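Local structure of TRAP dicarboxylate transporter-DctP subunit (Rhodobacter sphaeroides, 4PE3) at residues S159-G171 and H298-I311. The protein probably captures a solute, perhaps a dicarboxylate, in the periplasm for delivery to a TRAP membrane permease. Numbering follows the deposited sequence.
With ZN (zinc ion), chain N; ZN (zinc ion), chain O.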
loop_
_atom_site.group_PDB
_atom_site.type_symbol
_atom_site.label_atom_id
_atom_site.label_comp_id
_atom_site.label_asym_id
_atom_site.label_seq_id
_atom_site.Cartn_x
_atom_site.Cartn_y
_atom_site.Cartn_z
ATOM N N SER A 159 -6.686 1.408 18.452
ATOM C CA SER A 159 -7.453 0.559 19.357
ATOM C C SER A 159 -7.561 1.167 20.745
ATOM O O SER A 159 -6.579 1.653 21.284
ATOM C CB SER A 159 -6.851 -0.862 19.451
ATOM O OG SER A 159 -7.669 -1.657 20.292
ATOM N N LYS A 160 -8.758 1.089 21.324
ATOM C CA LYS A 160 -9.014 1.484 22.702
ATOM C C LYS A 160 -8.662 0.387 23.691
ATOM O O LYS A 160 -8.468 0.669 24.871
ATOM C CB LYS A 160 -10.499 1.783 22.932
ATOM C CG LYS A 160 -11.040 2.981 22.248
ATOM C CD LYS A 160 -12.560 3.095 22.385
ATOM C CE LYS A 160 -12.995 3.443 23.810
ATOM N NZ LYS A 160 -14.398 3.950 23.805
ATOM N N VAL A 161 -8.621 -0.868 23.209
ATOM C CA VAL A 161 -8.405 -2.038 24.048
ATOM C C VAL A 161 -7.013 -2.606 23.785
ATOM O O VAL A 161 -6.476 -2.492 22.683
ATOM C CB VAL A 161 -9.495 -3.126 23.826
ATOM C CG1 VAL A 161 -10.873 -2.607 24.241
ATOM C CG2 VAL A 161 -9.516 -3.635 22.383
ATOM N N PRO A 162 -6.398 -3.202 24.806
ATOM C CA PRO A 162 -5.040 -3.717 24.597
ATOM C C PRO A 162 -5.008 -4.969 23.729
ATOM O O PRO A 162 -5.606 -5.983 24.111
ATOM C CB PRO A 162 -4.571 -4.042 26.012
ATOM C CG PRO A 162 -5.843 -4.228 26.809
ATOM C CD PRO A 162 -6.845 -3.317 26.204
ATOM N N LEU A 163 -4.339 -4.878 22.581
ATOM C CA LEU A 163 -4.169 -5.987 21.658
ATOM C C LEU A 163 -2.698 -6.333 21.541
ATOM O O LEU A 163 -1.907 -5.558 20.998
ATOM C CB LEU A 163 -4.690 -5.593 20.285
ATOM C CG LEU A 163 -6.109 -5.022 20.225
ATOM C CD1 LEU A 163 -6.344 -4.498 18.829
ATOM C CD2 LEU A 163 -7.198 -6.039 20.607
ATOM N N ASP A 164 -2.330 -7.506 22.043
ATOM C CA ASP A 164 -0.985 -8.034 21.861
ATOM C C ASP A 164 -0.968 -9.327 21.070
ATOM O O ASP A 164 0.099 -9.743 20.623
ATOM C CB ASP A 164 -0.307 -8.245 23.212
ATOM C CG ASP A 164 -0.015 -6.923 23.895
ATOM O OD1 ASP A 164 0.809 -6.137 23.373
ATOM O OD2 ASP A 164 -0.657 -6.628 24.916
ATOM N N THR A 165 -2.129 -9.958 20.897
ATOM C CA THR A 165 -2.204 -11.213 20.150
ATOM C C THR A 165 -3.391 -11.176 19.193
ATOM O O THR A 165 -4.318 -10.369 19.367
ATOM C CB THR A 165 -2.396 -12.418 21.071
ATOM O OG1 THR A 165 -3.709 -12.343 21.636
ATOM C CG2 THR A 165 -1.319 -12.463 22.173
ATOM N N VAL A 166 -3.388 -12.070 18.207
ATOM C CA VAL A 166 -4.511 -12.164 17.316
ATOM C C VAL A 166 -5.782 -12.519 18.071
ATOM O O VAL A 166 -6.873 -12.079 17.712
ATOM C CB VAL A 166 -4.245 -13.179 16.209
ATOM C CG1 VAL A 166 -5.459 -13.342 15.343
ATOM C CG2 VAL A 166 -3.041 -12.767 15.388
ATOM N N GLU A 167 -5.637 -13.338 19.115
ATOM C CA GLU A 167 -6.764 -13.734 19.937
ATOM C C GLU A 167 -7.469 -12.532 20.568
ATOM O O GLU A 167 -8.681 -12.566 20.802
ATOM C CB GLU A 167 -6.283 -14.687 21.047
ATOM C CG GLU A 167 -5.933 -16.129 20.588
ATOM C CD GLU A 167 -4.570 -16.268 19.899
ATOM O OE1 GLU A 167 -3.750 -15.330 19.886
ATOM O OE2 GLU A 167 -4.307 -17.361 19.362
ATOM N N ASP A 168 -6.713 -11.470 20.843
ATOM C CA ASP A 168 -7.301 -10.267 21.412
ATOM C C ASP A 168 -8.314 -9.597 20.476
ATOM O O ASP A 168 -9.103 -8.778 20.919
ATOM C CB ASP A 168 -6.212 -9.284 21.828
ATOM C CG ASP A 168 -5.392 -9.763 23.024
ATOM O OD1 ASP A 168 -5.894 -10.535 23.893
ATOM O OD2 ASP A 168 -4.218 -9.356 23.134
ATOM N N LEU A 169 -8.319 -9.934 19.196
ATOM C CA LEU A 169 -9.265 -9.323 18.274
ATOM C C LEU A 169 -10.685 -9.871 18.381
ATOM O O LEU A 169 -11.628 -9.270 17.867
ATOM C CB LEU A 169 -8.771 -9.532 16.846
ATOM C CG LEU A 169 -7.516 -8.778 16.424
ATOM C CD1 LEU A 169 -7.077 -9.284 15.029
ATOM C CD2 LEU A 169 -7.723 -7.274 16.427
ATOM N N LYS A 170 -10.850 -11.007 19.055
ATOM C CA LYS A 170 -12.144 -11.665 19.087
ATOM C C LYS A 170 -13.148 -10.744 19.750
ATOM O O LYS A 170 -12.912 -10.231 20.857
ATOM C CB LYS A 170 -12.063 -13.013 19.815
ATOM C CG LYS A 170 -11.321 -14.068 19.021
ATOM C CD LYS A 170 -11.225 -15.390 19.777
ATOM C CE LYS A 170 -10.616 -16.491 18.928
ATOM N NZ LYS A 170 -9.258 -16.142 18.419
ATOM N N GLY A 171 -14.250 -10.496 19.050
ATOM C CA GLY A 171 -15.337 -9.692 19.587
ATOM C C GLY A 171 -15.177 -8.183 19.444
ATOM O O GLY A 171 -16.109 -7.426 19.734
ATOM N N HIS A 298 1.829 -0.812 20.989
ATOM C CA HIS A 298 2.074 -2.260 20.952
ATOM C C HIS A 298 2.717 -2.648 19.639
ATOM O O HIS A 298 2.209 -2.314 18.574
ATOM C CB HIS A 298 0.762 -3.008 21.065
ATOM C CG HIS A 298 0.012 -2.729 22.319
ATOM N ND1 HIS A 298 -0.057 -3.651 23.338
ATOM C CD2 HIS A 298 -0.711 -1.661 22.729
ATOM C CE1 HIS A 298 -0.788 -3.173 24.320
ATOM N NE2 HIS A 298 -1.193 -1.967 23.976
ATOM N N ASP A 299 3.844 -3.350 19.710
ATOM C CA ASP A 299 4.516 -3.905 18.527
ATOM C C ASP A 299 4.335 -5.426 18.554
ATOM O O ASP A 299 4.998 -6.124 19.332
ATOM C CB ASP A 299 6.001 -3.527 18.566
ATOM C CG ASP A 299 6.815 -4.067 17.377
ATOM O OD1 ASP A 299 6.291 -4.568 16.377
ATOM O OD2 ASP A 299 8.052 -3.992 17.454
ATOM N N TRP A 300 3.403 -5.943 17.760
ATOM C CA TRP A 300 3.101 -7.373 17.806
ATOM C C TRP A 300 4.360 -8.182 17.518
ATOM O O TRP A 300 5.171 -7.806 16.678
ATOM C CB TRP A 300 2.008 -7.727 16.802
ATOM C CG TRP A 300 0.618 -7.456 17.234
ATOM C CD1 TRP A 300 0.213 -6.769 18.351
ATOM C CD2 TRP A 300 -0.579 -7.873 16.569
ATOM N NE1 TRP A 300 -1.158 -6.748 18.412
ATOM C CE2 TRP A 300 -1.665 -7.409 17.328
ATOM C CE3 TRP A 300 -0.837 -8.597 15.402
ATOM C CZ2 TRP A 300 -2.979 -7.667 16.979
ATOM C CZ3 TRP A 300 -2.136 -8.819 15.043
ATOM C CH2 TRP A 300 -3.198 -8.365 15.835
ATOM N N SER A 301 4.532 -9.295 18.232
ATOM C CA SER A 301 5.670 -10.162 17.959
ATOM C C SER A 301 5.627 -10.742 16.556
ATOM O O SER A 301 4.585 -10.806 15.911
ATOM C CB SER A 301 5.697 -11.307 18.958
ATOM O OG SER A 301 4.548 -12.108 18.788
ATOM N N ASP A 302 6.775 -11.197 16.089
ATOM C CA ASP A 302 6.823 -11.907 14.820
ATOM C C ASP A 302 5.842 -13.085 14.773
ATOM O O ASP A 302 5.221 -13.338 13.738
ATOM C CB ASP A 302 8.236 -12.419 14.545
ATOM C CG ASP A 302 9.211 -11.307 14.244
ATOM O OD1 ASP A 302 8.773 -10.150 14.063
ATOM O OD2 ASP A 302 10.422 -11.595 14.164
ATOM N N GLU A 303 5.766 -13.834 15.868
ATOM C CA GLU A 303 4.851 -14.971 15.951
ATOM C C GLU A 303 3.391 -14.565 15.816
ATOM O O GLU A 303 2.611 -15.228 15.149
ATOM C CB GLU A 303 5.054 -15.763 17.258
ATOM C CG GLU A 303 5.364 -14.932 18.520
ATOM C CD GLU A 303 4.240 -14.929 19.576
ATOM O OE1 GLU A 303 3.231 -15.648 19.411
ATOM O OE2 GLU A 303 4.359 -14.202 20.589
ATOM N N GLU A 304 3.009 -13.452 16.435
ATOM C CA GLU A 304 1.627 -13.017 16.340
ATOM C C GLU A 304 1.340 -12.509 14.918
ATOM O O GLU A 304 0.275 -12.737 14.373
ATOM C CB GLU A 304 1.301 -11.965 17.411
ATOM C CG GLU A 304 1.319 -12.534 18.824
ATOM C CD GLU A 304 0.330 -13.630 19.000
ATOM O OE1 GLU A 304 -0.739 -13.616 18.343
ATOM O OE2 GLU A 304 0.637 -14.527 19.812
ATOM N N ARG A 305 2.307 -11.852 14.313
ATOM C CA ARG A 305 2.147 -11.396 12.945
ATOM C C ARG A 305 2.019 -12.581 11.988
ATOM O O ARG A 305 1.219 -12.563 11.052
ATOM C CB ARG A 305 3.310 -10.487 12.572
ATOM C CG ARG A 305 3.269 -9.158 13.345
ATOM C CD ARG A 305 4.455 -8.311 13.048
ATOM N NE ARG A 305 4.475 -7.115 13.889
ATOM C CZ ARG A 305 3.858 -5.966 13.621
ATOM N NH1 ARG A 305 3.185 -5.834 12.499
ATOM N NH2 ARG A 305 3.974 -4.958 14.478
ATOM N N ALA A 306 2.812 -13.632 12.218
ATOM C CA ALA A 306 2.698 -14.856 11.411
ATOM C C ALA A 306 1.325 -15.505 11.610
ATOM O O ALA A 306 0.736 -16.003 10.659
ATOM C CB ALA A 306 3.814 -15.845 11.759
ATOM N N LYS A 307 0.808 -15.478 12.832
ATOM C CA LYS A 307 -0.532 -15.984 13.081
ATOM C C LYS A 307 -1.569 -15.155 12.305
ATOM O O LYS A 307 -2.500 -15.700 11.720
ATOM C CB LYS A 307 -0.822 -16.007 14.588
ATOM C CG LYS A 307 -0.194 -17.208 15.282
ATOM C CD LYS A 307 -0.090 -17.024 16.795
ATOM C CE LYS A 307 -1.408 -16.685 17.404
ATOM N NZ LYS A 307 -1.280 -16.544 18.896
ATOM N N PHE A 308 -1.408 -13.835 12.291
ATOM C CA PHE A 308 -2.341 -12.995 11.542
ATOM C C PHE A 308 -2.283 -13.309 10.036
ATOM O O PHE A 308 -3.318 -13.409 9.380
ATOM C CB PHE A 308 -2.110 -11.514 11.816
ATOM C CG PHE A 308 -3.229 -10.649 11.331
ATOM C CD1 PHE A 308 -4.389 -10.507 12.082
ATOM C CD2 PHE A 308 -3.138 -9.990 10.116
ATOM C CE1 PHE A 308 -5.437 -9.706 11.626
ATOM C CE2 PHE A 308 -4.182 -9.189 9.657
ATOM C CZ PHE A 308 -5.327 -9.049 10.403
ATOM N N ARG A 309 -1.085 -13.532 9.511
ATOM C CA ARG A 309 -0.969 -13.964 8.111
ATOM C C ARG A 309 -1.754 -15.229 7.819
ATOM O O ARG A 309 -2.377 -15.365 6.773
ATOM C CB ARG A 309 0.478 -14.237 7.702
ATOM C CG ARG A 309 1.320 -13.015 7.688
ATOM C CD ARG A 309 2.652 -13.260 7.006
ATOM N NE ARG A 309 3.413 -12.036 7.116
ATOM C CZ ARG A 309 4.163 -11.690 8.157
ATOM N NH1 ARG A 309 4.356 -12.539 9.161
ATOM N NH2 ARG A 309 4.758 -10.499 8.155
ATOM N N GLY A 310 -1.702 -16.166 8.751
ATOM C CA GLY A 310 -2.375 -17.435 8.565
ATOM C C GLY A 310 -3.880 -17.269 8.519
ATOM O O GLY A 310 -4.567 -17.915 7.738
ATOM N N ILE A 311 -4.410 -16.387 9.354
ATOM C CA ILE A 311 -5.836 -16.128 9.304
ATOM C C ILE A 311 -6.173 -15.450 7.975
ATOM O O ILE A 311 -7.126 -15.811 7.304
ATOM C CB ILE A 311 -6.283 -15.256 10.486
ATOM C CG1 ILE A 311 -6.297 -16.106 11.749
ATOM C CG2 ILE A 311 -7.663 -14.699 10.251
ATOM C CD1 ILE A 311 -5.574 -15.495 12.892
HETATM ZN ZN ZN N . -3.653 -10.062 25.286
HETATM ZN ZN ZN O . 8.640 -4.912 15.799
HETATM O O HOH W 1 -3.336 -7.592 25.890
HETATM O O HOH W 2 2.707 -9.371 20.507
HETATM O O HOH W 3 2.487 -6.489 21.333
HETATM O O HOH W 4 7.418 -5.443 14.226
HETATM O O HOH W 5 9.086 -2.969 15.031
HETATM O O HOH W 6 9.104 -6.627 16.821
#
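In this TRAP-type periplasmic binding fold, the loop joining strands 157-159 and 173-175 packs against the N-terminal end of helix 302-320, whose N-cap is Ser-301, and Trp-300 just before it lies against the loop. The flat, wide indole suits this seam: its NE1 donates in the ring plane to Leu-163 O (2.9 Å), meeting that carbonyl from above its plane, while the Thr-165 carbonyl carbon sits over one face near the rim. Phe-237 stacks on the same indole. Two residues before Trp-300, His-298 ND1 gives an almost straight bond (169°) to Asp-164 OD1 at 2.6 Å; NE2 is hydrogen-bonded to His-231 ND1, and the two bonds, one at each nitrogen, together fix the ring's rotation. Glu-304 lies alongside Thr-165, pointing the same way. With its chain bent at CB-CG (chi2 -60°), the carboxylate comes back to the loop, where OE1 accepts from Val-166 N (3.1 Å) from above the carboxylate plane, and OE2 binds a zinc ion together with Glu-303. Lys-307 crosses Glu-167 at about a right angle, and its NZ bridges Glu-167 OE1 (2.9 Å) and Glu-304 OE2 (2.9 Å), probably easing the repulsion between the two acids. A leucine in place of Glu-304 would probably leave the Val-166 N-H without its acceptor, Lys-307 with one carboxylate fewer and the zinc ion without one of its two glutamate ligands. Beyond these charges the contact is apolar: Leu-169 CD1 reaches the edge of Phe-308 at CE1 (3.8 Å), and branched Val-166 divides its methyls, CG2 against Phe-308 CB and CG1 tip to tip with Ile-311 CD1, a tight 3.3 Å.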